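Local structure of similarities with probable monooxygenase (Photorhabdus luminescens, 4HB9) at residues S37-P41 / I231-A235; Q53-C58 / L335-L339; G141-I145 / V155-V159; D257-D261 / S295-L299. The protein binds flavin-adenine dinucleotide and probably acts as a flavin-dependent monooxygenase, oxidising its substrate with molecular oxygen. All blocks are in the same frame, centred on the assembly; numbering follows the deposited sequence. Where two conformers were deposited one is given.

Contact 1: residues S37-P41 / I231-A235; sequences SSILP and IHVEA
Leu40 and Ile231 bring two irregular backbones together: Leu40 N donates to Ile231 O over 2.7 Å, nearly straight at 165°. Leu40 N holds the oxygen, and Ile39 CA adds a weak CA-H...O contact to it at 3.5 Å. Leu40 CG sits 3.4 Å from Val233 O, while the methyl groups diverge beyond it, Leu40 CD1 to Val233 CG2 at 4.1 Å and Leu40 CD2 to Ala235 CB at 4.0 Å. Ile231 answers from across, with CB against Leu40 O; its CG1 lies between the backbone N and carbonyl carbon (chi1 63°), and CD1 at its end reaches Ile39 CG2 at 3.6 Å. Ile39 CD1 meets the edge of the His232 ring, 3.5 Å from ND1, and Ile231 CG1 lies over the centre of one face. NE2 of that ring is hydrogen-bonded to Glu292. Water 1 accepts from Ala235 N at 3.0 Å and gives a weak bond to Ser37 O; water 2 lies between Ser37 O and Val233 O. Leu40 and Ala235 also touch Thr112 on helix 111-119, and Pro41 packs on the FAD-binding Arg111. One firm amide bond flanked by apolar packing, with water where the loops diverge, thus ties the loop after strand 26-30 to the connection between strands 218-228 and 240-251.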
loop_
_atom_site.group_PDB
_atom_site.type_symbol
_atom_site.label_atom_id
_atom_site.label_comp_id
_atom_site.label_asym_id
_atom_site.label_seq_id
_atom_site.Cartn_x
_atom_site.Cartn_y
_atom_site.Cartn_z
ATOM N N SER A 37 -8.742 -1.952 -16.158
ATOM C CA SER A 37 -8.558 -0.563 -15.763
ATOM C C SER A 37 -8.204 0.238 -17.006
ATOM O O SER A 37 -7.766 -0.328 -18.003
ATOM C CB SER A 37 -7.466 -0.437 -14.704
ATOM O OG SER A 37 -7.556 0.819 -14.058
ATOM N N SER A 38 -8.418 1.548 -16.948
ATOM C CA SER A 38 -8.000 2.444 -18.032
ATOM C C SER A 38 -6.538 2.849 -17.861
ATOM O O SER A 38 -5.775 2.913 -18.835
ATOM C CB SER A 38 -8.881 3.699 -18.075
ATOM O OG SER A 38 -9.999 3.497 -18.915
ATOM N N ILE A 39 -6.165 3.121 -16.616
ATOM C CA ILE A 39 -4.841 3.592 -16.284
ATOM C C ILE A 39 -4.191 2.566 -15.361
ATOM O O ILE A 39 -4.847 1.996 -14.497
ATOM C CB ILE A 39 -4.917 4.945 -15.555
ATOM C CG1 ILE A 39 -5.893 5.904 -16.256
ATOM C CG2 ILE A 39 -3.542 5.581 -15.449
ATOM C CD1 ILE A 39 -5.507 6.274 -17.673
ATOM N N LEU A 40 -2.903 2.326 -15.546
ATOM C CA LEU A 40 -2.180 1.438 -14.644
ATOM C C LEU A 40 -1.601 2.268 -13.505
ATOM O O LEU A 40 -1.275 3.433 -13.698
ATOM C CB LEU A 40 -1.064 0.733 -15.393
ATOM C CG LEU A 40 -1.464 -0.042 -16.639
ATOM C CD1 LEU A 40 -0.214 -0.612 -17.263
ATOM C CD2 LEU A 40 -2.499 -1.120 -16.348
ATOM N N PRO A 41 -1.467 1.676 -12.306
ATOM C CA PRO A 41 -0.660 2.343 -11.296
ATOM C C PRO A 41 0.798 2.503 -11.776
ATOM O O PRO A 41 1.337 1.618 -12.442
ATOM C CB PRO A 41 -0.723 1.377 -10.102
ATOM C CG PRO A 41 -0.981 0.047 -10.717
ATOM C CD PRO A 41 -1.918 0.343 -11.855
ATOM N N ILE A 231 1.709 4.052 -18.552
ATOM C CA ILE A 231 0.571 3.644 -17.706
ATOM C C ILE A 231 -0.758 3.550 -18.483
ATOM O O ILE A 231 -1.780 3.180 -17.904
ATOM C CB ILE A 231 0.409 4.557 -16.480
ATOM C CG1 ILE A 231 0.098 6.002 -16.886
ATOM C CG2 ILE A 231 1.671 4.500 -15.624
ATOM C CD1 ILE A 231 -0.239 6.894 -15.717
ATOM N N HIS A 232 -0.726 3.861 -19.783
ATOM C CA HIS A 232 -1.944 3.921 -20.600
ATOM C C HIS A 232 -2.120 2.733 -21.517
ATOM O O HIS A 232 -2.756 2.861 -22.558
ATOM C CB HIS A 232 -1.946 5.190 -21.456
ATOM C CG HIS A 232 -1.811 6.439 -20.662
ATOM N ND1 HIS A 232 -2.807 6.894 -19.829
ATOM C CD2 HIS A 232 -0.784 7.311 -20.541
ATOM C CE1 HIS A 232 -2.401 7.995 -19.224
ATOM N NE2 HIS A 232 -1.182 8.274 -19.648
ATOM N N VAL A 233 -1.566 1.583 -21.150
ATOM C CA VAL A 233 -1.761 0.350 -21.912
ATOM C C VAL A 233 -2.496 -0.668 -21.039
ATOM O O VAL A 233 -2.631 -0.471 -19.819
ATOM C CB VAL A 233 -0.433 -0.244 -22.414
ATOM C CG1 VAL A 233 0.326 0.778 -23.239
ATOM C CG2 VAL A 233 0.445 -0.726 -21.260
ATOM N N GLU A 234 -2.990 -1.734 -21.666
ATOM C CA GLU A 234 -3.583 -2.860 -20.955
ATOM C C GLU A 234 -2.522 -3.485 -20.051
ATOM O O GLU A 234 -1.367 -3.645 -20.480
ATOM C CB GLU A 234 -4.085 -3.921 -21.952
ATOM C CG GLU A 234 -5.244 -3.473 -22.840
ATOM C CD GLU A 234 -5.521 -4.438 -23.987
ATOM O OE1 GLU A 234 -5.219 -5.649 -23.857
ATOM O OE2 GLU A 234 -6.055 -3.982 -25.026
ATOM N N ALA A 235 -2.923 -3.861 -18.844
ATOM C CA ALA A 235 -2.055 -4.515 -17.865
ATOM C C ALA A 235 -1.189 -5.618 -18.440
ATOM O O ALA A 235 0.020 -5.637 -18.207
ATOM C CB ALA A 235 -2.887 -5.046 -16.707
HETATM O O HOH W 1 -5.647 -3.005 -17.934
HETATM O O HOH W 2 -4.810 0.320 -18.740
#

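Contact 2: residues Q53-C58 / L335-L339; sequences QALQEC and LRDAL. With EDO (1,2-ethanediol), chain G.
Leu339 is the knob of a knobs-into-holes contact between helices 49-58 and 330-349, its side chain seated in the hollow formed by Gln53, Ala54, Glu57 and Cys58. The short axes come within 8.7 Å and run in broadly the same direction, at 38°. The small Ala54 is consistent with this spacing: its CB is 3.3 Å from Leu335 O and 3.7 Å from Leu335 CB. With CG anti to the backbone N (chi1 177°), Leu339 reaches along the neighbouring helix, where CD1 meets Glu57 OE1 and CB and, at 3.9 Å, Cys58 SG. CD2 of the same leucine rests against Ala54 CA, and the Gln53 side chain crosses Leu339 at about a right angle, its OE1 4.1 Å from CD2. Leu335, one turn before Leu339, meets Leu55, CD2 to CD2 at 3.9 Å. Behind them Leu335 lies on Cys15 and the FAD-binding Ile11 of helix 11-22, while Leu55 leans on Trp64 and Phe67 of helix 61-70. Away from this interface, Arg336 makes cation-pi contacts with Phe50 and Tyr369, and its NH1 donates to O2 of a 1,2-ethanediol, probably from the crystallisation liquor, at 2.9 Å and 165°.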
loop_
_atom_site.group_PDB
_atom_site.type_symbol
_atom_site.label_atom_id
_atom_site.label_comp_id
_atom_site.label_asym_id
_atom_site.label_seq_id
_atom_site.Cartn_x
_atom_site.Cartn_y
_atom_site.Cartn_z
ATOM N N GLN A 53 5.664 -14.236 3.145
ATOM C CA GLN A 53 5.052 -15.415 3.773
ATOM C C GLN A 53 3.549 -15.489 3.467
ATOM O O GLN A 53 2.998 -16.580 3.150
ATOM C CB GLN A 53 5.294 -15.378 5.291
ATOM C CG GLN A 53 4.809 -16.630 5.992
ATOM C CD GLN A 53 4.820 -16.497 7.507
ATOM O OE1 GLN A 53 4.581 -15.406 8.061
ATOM N NE2 GLN A 53 5.016 -17.611 8.182
ATOM N N ALA A 54 2.882 -14.349 3.546
ATOM C CA ALA A 54 1.446 -14.293 3.246
ATOM C C ALA A 54 1.171 -14.780 1.829
ATOM O O ALA A 54 0.303 -15.616 1.587
ATOM C CB ALA A 54 0.901 -12.891 3.436
ATOM N N LEU A 55 1.958 -14.288 0.880
ATOM C CA LEU A 55 1.776 -14.690 -0.508
ATOM C C LEU A 55 2.064 -16.171 -0.697
ATOM O O LEU A 55 1.347 -16.864 -1.425
ATOM C CB LEU A 55 2.652 -13.834 -1.424
ATOM C CG LEU A 55 2.215 -12.373 -1.501
ATOM C CD1 LEU A 55 3.344 -11.522 -2.086
ATOM C CD2 LEU A 55 0.960 -12.157 -2.331
ATOM N N GLN A 56 3.132 -16.662 -0.096
ATOM C CA GLN A 56 3.534 -18.049 -0.339
ATOM C C GLN A 56 2.517 -19.011 0.291
ATOM O O GLN A 56 2.237 -20.065 -0.281
ATOM C CB GLN A 56 4.944 -18.315 0.189
ATOM C CG GLN A 56 5.526 -19.649 -0.239
ATOM C CD GLN A 56 6.996 -19.773 0.120
ATOM O OE1 GLN A 56 7.531 -18.971 0.889
ATOM N NE2 GLN A 56 7.662 -20.760 -0.467
ATOM N N GLU A 57 1.980 -18.634 1.450
ATOM C CA GLU A 57 1.012 -19.481 2.176
ATOM C C GLU A 57 -0.432 -19.374 1.644
ATOM O O GLU A 57 -1.239 -20.277 1.847
ATOM C CB GLU A 57 1.106 -19.199 3.700
ATOM C CG GLU A 57 2.497 -19.533 4.254
ATOM C CD GLU A 57 2.592 -19.682 5.771
ATOM O OE1 GLU A 57 1.601 -19.446 6.500
ATOM O OE2 GLU A 57 3.699 -20.047 6.240
ATOM N N CYS A 58 -0.779 -18.289 0.962
ATOM C CA CYS A 58 -2.150 -18.140 0.465
ATOM C C CYS A 58 -2.342 -18.450 -1.010
ATOM O O CYS A 58 -3.407 -18.942 -1.409
ATOM C CB CYS A 58 -2.665 -16.726 0.704
ATOM S SG CYS A 58 -2.928 -16.375 2.453
ATOM N N LEU A 335 -1.349 -7.812 3.415
ATOM C CA LEU A 335 -1.050 -9.226 3.196
ATOM C C LEU A 335 -0.963 -10.003 4.510
ATOM O O LEU A 335 -1.525 -11.087 4.637
ATOM C CB LEU A 335 0.260 -9.374 2.414
ATOM C CG LEU A 335 0.167 -8.894 0.979
ATOM C CD1 LEU A 335 1.567 -8.802 0.354
ATOM C CD2 LEU A 335 -0.769 -9.778 0.168
ATOM N N ARG A 336 -0.245 -9.437 5.475
ATOM C CA ARG A 336 -0.151 -10.012 6.800
ATOM C C ARG A 336 -1.538 -10.253 7.422
ATOM O O ARG A 336 -1.772 -11.313 8.007
ATOM C CB ARG A 336 0.646 -9.074 7.696
ATOM C CG ARG A 336 1.074 -9.661 9.010
ATOM C CD ARG A 336 1.992 -8.678 9.708
ATOM N NE ARG A 336 2.407 -9.162 11.015
ATOM C CZ ARG A 336 3.234 -8.501 11.830
ATOM N NH1 ARG A 336 3.743 -7.330 11.479
ATOM N NH2 ARG A 336 3.564 -9.028 12.991
ATOM N N ASP A 337 -2.407 -9.247 7.339
ATOM C CA ASP A 337 -3.800 -9.364 7.803
ATOM C C ASP A 337 -4.526 -10.519 7.092
ATOM O O ASP A 337 -5.238 -11.307 7.722
ATOM C CB ASP A 337 -4.615 -8.118 7.509
ATOM C CG ASP A 337 -4.207 -6.882 8.324
ATOM O OD1 ASP A 337 -3.411 -6.947 9.293
ATOM O OD2 ASP A 337 -4.699 -5.801 7.947
ATOM N N ALA A 338 -4.342 -10.615 5.784
ATOM C CA ALA A 338 -5.041 -11.630 4.969
ATOM C C ALA A 338 -4.656 -13.049 5.372
ATOM O O ALA A 338 -5.515 -13.932 5.515
ATOM C CB ALA A 338 -4.793 -11.386 3.483
ATOM N N LEU A 339 -3.371 -13.262 5.613
ATOM C CA LEU A 339 -2.899 -14.554 6.084
ATOM C C LEU A 339 -3.478 -14.859 7.473
ATOM O O LEU A 339 -3.967 -15.948 7.750
ATOM C CB LEU A 339 -1.374 -14.561 6.154
ATOM C CG LEU A 339 -0.783 -15.852 6.707
ATOM C CD1 LEU A 339 -1.187 -17.036 5.875
ATOM C CD2 LEU A 339 0.728 -15.780 6.793
HETATM C C1 EDO G . 5.095 -4.689 7.597
HETATM O O1 EDO G . 6.335 -4.947 8.255
HETATM C C2 EDO G . 4.219 -5.923 7.726
HETATM O O2 EDO G . 3.494 -5.893 8.943
#

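Contact 3: residues G141-I145 / V155-V159; sequences GGIKI and VDVLV
The flat groups that meet between Ile143 and Val155 are the backbone peptides on both sides of each residue, joined by two hydrogen bonds. Val155 N gives its proton to Ile143 O at 2.9 Å; Ile143 N returns one to Val155 O at 2.8 Å. This is an antiparallel hydrogen-bonded pair. Ile143 CD1 stands above the plane of another peptide, that between Val157 and Leu158, off to its nitrogen end, 3.6 Å from Leu158 N and 3.8 Å from Leu158 CB. The isoleucine gets there because its CG1 is anti to the carbonyl carbon (chi1 -58°), sending the longer branch across the gap. Ile145 comes in beside it: its CD1 touches both Val155 CG2 and Leu158 CD1, 3.8 Å from each, the side chain crossing the valine at about a right angle. Gly142 lies close to the other strand, CA to Val155 O at 3.5 Å, and its positive phi (105°) suits a residue without a side chain. Past Val155 the chain turns at Asp156, whose OD2 accepts from His3 N, and then departs into strand 157-160, leaving the hydrophobic side chains in the angle between the two sheets. Tyr135 and the FAD-binding Phe132 pack on the same group. The arrangement is that of the antiparallel three-stranded meander leading into a strand of the parallel Rossmann-type sheet, as in FAD-binding folds of the aromatic hydroxylase type.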
loop_
_atom_site.group_PDB
_atom_site.type_symbol
_atom_site.label_atom_id
_atom_site.label_comp_id
_atom_site.label_asym_id
_atom_site.label_seq_id
_atom_site.Cartn_x
_atom_site.Cartn_y
_atom_site.Cartn_z
ATOM N N GLY A 141 -29.600 -13.993 11.614
ATOM C CA GLY A 141 -28.155 -14.058 11.404
ATOM C C GLY A 141 -27.889 -13.731 9.943
ATOM O O GLY A 141 -28.773 -13.876 9.092
ATOM N N GLY A 142 -26.681 -13.275 9.638
ATOM C CA GLY A 142 -26.332 -12.951 8.249
ATOM C C GLY A 142 -26.300 -11.457 8.005
ATOM O O GLY A 142 -26.836 -10.678 8.794
ATOM N N ILE A 143 -25.656 -11.064 6.909
ATOM C CA ILE A 143 -25.450 -9.659 6.595
ATOM C C ILE A 143 -25.903 -9.386 5.186
ATOM O O ILE A 143 -25.533 -10.108 4.256
ATOM C CB ILE A 143 -23.970 -9.293 6.700
ATOM C CG1 ILE A 143 -23.449 -9.609 8.101
ATOM C CG2 ILE A 143 -23.749 -7.825 6.369
ATOM C CD1 ILE A 143 -21.952 -9.736 8.155
ATOM N N LYS A 144 -26.699 -8.339 5.033
ATOM C CA LYS A 144 -27.189 -7.917 3.739
ATOM C C LYS A 144 -26.290 -6.768 3.295
ATOM O O LYS A 144 -26.154 -5.791 4.015
ATOM C CB LYS A 144 -28.661 -7.461 3.833
ATOM C CG LYS A 144 -29.270 -7.114 2.490
ATOM C CD LYS A 144 -30.766 -6.876 2.597
ATOM C CE LYS A 144 -31.395 -6.767 1.217
ATOM N NZ LYS A 144 -32.821 -6.310 1.245
ATOM N N ILE A 145 -25.687 -6.904 2.115
ATOM C CA ILE A 145 -24.827 -5.867 1.552
ATOM C C ILE A 145 -25.569 -5.139 0.450
ATOM O O ILE A 145 -26.117 -5.780 -0.433
ATOM C CB ILE A 145 -23.546 -6.465 0.909
ATOM C CG1 ILE A 145 -22.870 -7.470 1.850
ATOM C CG2 ILE A 145 -22.579 -5.338 0.546
ATOM C CD1 ILE A 145 -21.889 -8.393 1.130
ATOM N N VAL A 155 -24.462 -12.420 2.931
ATOM C CA VAL A 155 -23.292 -13.197 3.308
ATOM C C VAL A 155 -23.332 -13.482 4.813
ATOM O O VAL A 155 -24.171 -12.951 5.532
ATOM C CB VAL A 155 -21.964 -12.472 2.939
ATOM C CG1 VAL A 155 -21.894 -12.212 1.442
ATOM C CG2 VAL A 155 -21.789 -11.175 3.720
ATOM N N ASP A 156 -22.438 -14.342 5.280
ATOM C CA ASP A 156 -22.368 -14.696 6.701
ATOM C C ASP A 156 -21.284 -13.920 7.459
ATOM O O ASP A 156 -21.366 -13.757 8.669
ATOM C CB ASP A 156 -22.154 -16.204 6.825
ATOM C CG ASP A 156 -23.241 -16.990 6.112
ATOM O OD1 ASP A 156 -24.424 -16.752 6.406
ATOM O OD2 ASP A 156 -22.930 -17.778 5.216
ATOM N N VAL A 157 -20.257 -13.463 6.734
ATOM C CA VAL A 157 -19.158 -12.698 7.301
ATOM C C VAL A 157 -18.848 -11.609 6.286
ATOM O O VAL A 157 -18.809 -11.870 5.080
ATOM C CB VAL A 157 -17.902 -13.563 7.506
ATOM C CG1 VAL A 157 -16.682 -12.715 7.884
ATOM C CG2 VAL A 157 -18.138 -14.622 8.568
ATOM N N LEU A 158 -18.652 -10.384 6.753
ATOM C CA LEU A 158 -18.333 -9.279 5.847
ATOM C C LEU A 158 -16.962 -8.757 6.194
ATOM O O LEU A 158 -16.699 -8.391 7.340
ATOM C CB LEU A 158 -19.344 -8.140 5.963
ATOM C CG LEU A 158 -19.114 -6.903 5.084
ATOM C CD1 LEU A 158 -19.220 -7.227 3.603
ATOM C CD2 LEU A 158 -20.117 -5.815 5.454
ATOM N N VAL A 159 -16.086 -8.696 5.193
ATOM C CA VAL A 159 -14.754 -8.158 5.433
ATOM C C VAL A 159 -14.549 -6.905 4.597
ATOM O O VAL A 159 -14.646 -6.954 3.375
ATOM C CB VAL A 159 -13.644 -9.170 5.072
ATOM C CG1 VAL A 159 -12.294 -8.568 5.400
ATOM C CG2 VAL A 159 -13.832 -10.469 5.804
#

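Contact 4: residues D257-D261 / S295-L299; sequences DNITD and SPLHL
Ile259 and Thr260 both press their CG2 methyls on the ring of His298, which projects from strand 295-301 at the border of the mixed seven-stranded sheet, where a 3-10 turn of residues 259-261 covers it. Ile259 CG2 is 3.4 Å from His298 CE1, and Thr260 CG2 is 3.6 Å from NE2, both approaching the ring obliquely. Pro296, two residues earlier on the same strand, supplies a second bump: its CG lies 3.7 Å from Thr260 CA and near Ile259 O, touching the backbone of the turn more than its side chains. Beside these methyls a water ties the ring to the turn. Water 3 lies in the plane of the imidazole, 2.9 Å from His298 NE2, accepts a hydrogen bond from Thr260 N at 3.0 Å and donates one to Asp257 O at 2.8 Å. The ring is thereby linked to two backbone groups of 257-261 without any direct hydrogen bond across the contact. The turn is held from within too, by Asp261 N bonding to Asn258 O. In Thr260 a chi1 of 52° sets CG2 anti to the carbonyl carbon, beside the backbone N, where it meets the histidine. One shell further out, behind the turn, Ile259 and Pro296 lie against Leu267 of helix 264-274, Ile259 touching Leu270 as well. On the strand side, Leu297 and Leu299 pair by backbone bonds with strand 179-191. The final hold on the imidazole comes from that neighbouring strand, where Ser184 OG is hydrogen-bonded to His298 ND1.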
loop_
_atom_site.group_PDB
_atom_site.type_symbol
_atom_site.label_atom_id
_atom_site.label_comp_id
_atom_site.label_asym_id
_atom_site.label_seq_id
_atom_site.Cartn_x
_atom_site.Cartn_y
_atom_site.Cartn_z
ATOM N N ASP A 257 -0.437 25.929 0.641
ATOM C CA ASP A 257 -1.718 25.408 1.111
ATOM C C ASP A 257 -2.341 24.451 0.119
ATOM O O ASP A 257 -2.899 23.441 0.509
ATOM C CB ASP A 257 -2.724 26.551 1.335
ATOM C CG ASP A 257 -2.375 27.407 2.513
ATOM O OD1 ASP A 257 -1.598 26.941 3.374
ATOM O OD2 ASP A 257 -2.878 28.553 2.582
ATOM N N ASN A 258 -2.244 24.780 -1.161
ATOM C CA ASN A 258 -2.888 23.987 -2.205
ATOM C C ASN A 258 -1.898 23.187 -3.042
ATOM O O ASN A 258 -2.105 22.951 -4.232
ATOM C CB ASN A 258 -3.728 24.906 -3.091
ATOM C CG ASN A 258 -2.893 25.849 -3.915
ATOM O OD1 ASN A 258 -1.819 26.291 -3.490
ATOM N ND2 ASN A 258 -3.381 26.168 -5.109
ATOM N N ILE A 259 -0.837 22.715 -2.397
ATOM C CA ILE A 259 0.175 21.922 -3.084
ATOM C C ILE A 259 -0.444 20.738 -3.815
ATOM O O ILE A 259 0.001 20.369 -4.901
ATOM C CB ILE A 259 1.302 21.489 -2.101
ATOM C CG1 ILE A 259 2.490 20.921 -2.843
ATOM C CG2 ILE A 259 0.793 20.510 -1.065
ATOM C CD1 ILE A 259 3.187 21.949 -3.716
ATOM N N THR A 260 -1.506 20.151 -3.266
ATOM C CA THR A 260 -2.109 18.990 -3.918
ATOM C C THR A 260 -2.769 19.312 -5.273
ATOM O O THR A 260 -2.986 18.415 -6.081
ATOM C CB THR A 260 -3.098 18.250 -2.999
ATOM O OG1 THR A 260 -4.031 19.186 -2.471
ATOM C CG2 THR A 260 -2.356 17.569 -1.891
ATOM N N ASP A 261 -3.021 20.585 -5.544
ATOM C CA ASP A 261 -3.539 21.000 -6.851
ATOM C C ASP A 261 -2.458 21.495 -7.820
ATOM O O ASP A 261 -2.792 21.941 -8.909
ATOM C CB ASP A 261 -4.588 22.098 -6.683
ATOM C CG ASP A 261 -5.785 21.650 -5.873
ATOM O OD1 ASP A 261 -6.139 20.450 -5.916
ATOM O OD2 ASP A 261 -6.362 22.511 -5.187
ATOM N N SER A 295 3.536 12.943 -7.466
ATOM C CA SER A 295 2.392 12.939 -6.549
ATOM C C SER A 295 2.701 13.678 -5.248
ATOM O O SER A 295 3.623 13.296 -4.516
ATOM C CB SER A 295 1.968 11.520 -6.212
ATOM O OG SER A 295 1.861 10.735 -7.377
ATOM N N PRO A 296 1.905 14.707 -4.934
ATOM C CA PRO A 296 1.962 15.321 -3.613
ATOM C C PRO A 296 0.986 14.647 -2.656
ATOM O O PRO A 296 -0.133 14.310 -3.057
ATOM C CB PRO A 296 1.514 16.752 -3.895
ATOM C CG PRO A 296 0.545 16.605 -5.030
ATOM C CD PRO A 296 0.913 15.372 -5.801
ATOM N N LEU A 297 1.380 14.501 -1.395
ATOM C CA LEU A 297 0.566 13.804 -0.395
ATOM C C LEU A 297 0.725 14.449 0.968
ATOM O O LEU A 297 1.849 14.713 1.404
ATOM C CB LEU A 297 1.013 12.348 -0.238
ATOM C CG LEU A 297 0.858 11.345 -1.371
ATOM C CD1 LEU A 297 1.403 10.010 -0.879
ATOM C CD2 LEU A 297 -0.612 11.214 -1.774
ATOM N N HIS A 298 -0.389 14.674 1.647
ATOM C CA HIS A 298 -0.369 15.124 3.043
ATOM C C HIS A 298 -0.485 13.891 3.931
ATOM O O HIS A 298 -1.359 13.058 3.719
ATOM C CB HIS A 298 -1.522 16.105 3.322
ATOM C CG HIS A 298 -1.411 17.385 2.566
ATOM N ND1 HIS A 298 -0.292 18.184 2.623
ATOM C CD2 HIS A 298 -2.278 18.005 1.727
ATOM C CE1 HIS A 298 -0.473 19.239 1.852
ATOM N NE2 HIS A 298 -1.674 19.157 1.305
ATOM N N LEU A 299 0.422 13.731 4.893
ATOM C CA LEU A 299 0.419 12.524 5.693
ATOM C C LEU A 299 -0.600 12.655 6.799
ATOM O O LEU A 299 -0.645 13.673 7.501
ATOM C CB LEU A 299 1.782 12.209 6.292
ATOM C CG LEU A 299 2.918 12.045 5.279
ATOM C CD1 LEU A 299 4.149 11.554 6.021
ATOM C CD2 LEU A 299 2.557 11.083 4.154
HETATM O O HOH W 3 -2.898 20.903 -0.696
#

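How the contacts relate
The four contacts are spread over the single chain without touching one another. Contacts 2 and 3 come nearest, about 8 Å between nearest atoms, and both belong to the FAD-binding half, where the parallel sheet, the three-stranded meander and helices 49-58 and 330-349 lie. Contacts 1 and 4 are about 9 Å apart at nearest atoms; each involves the mixed seven-stranded sheet, contact 1 through a loop between two of its strands and contact 4 through an outermost strand. Along the chain contacts 1 and 2 cross, contact 3 is nested inside both, and contact 4, inside contact 2, follows contacts 1 and 3 in series. Contacts 1 to 3 each place a side chain within about 4 Å of that of an FAD-binding residue, whereas contact 4 lies away from the annotated sites.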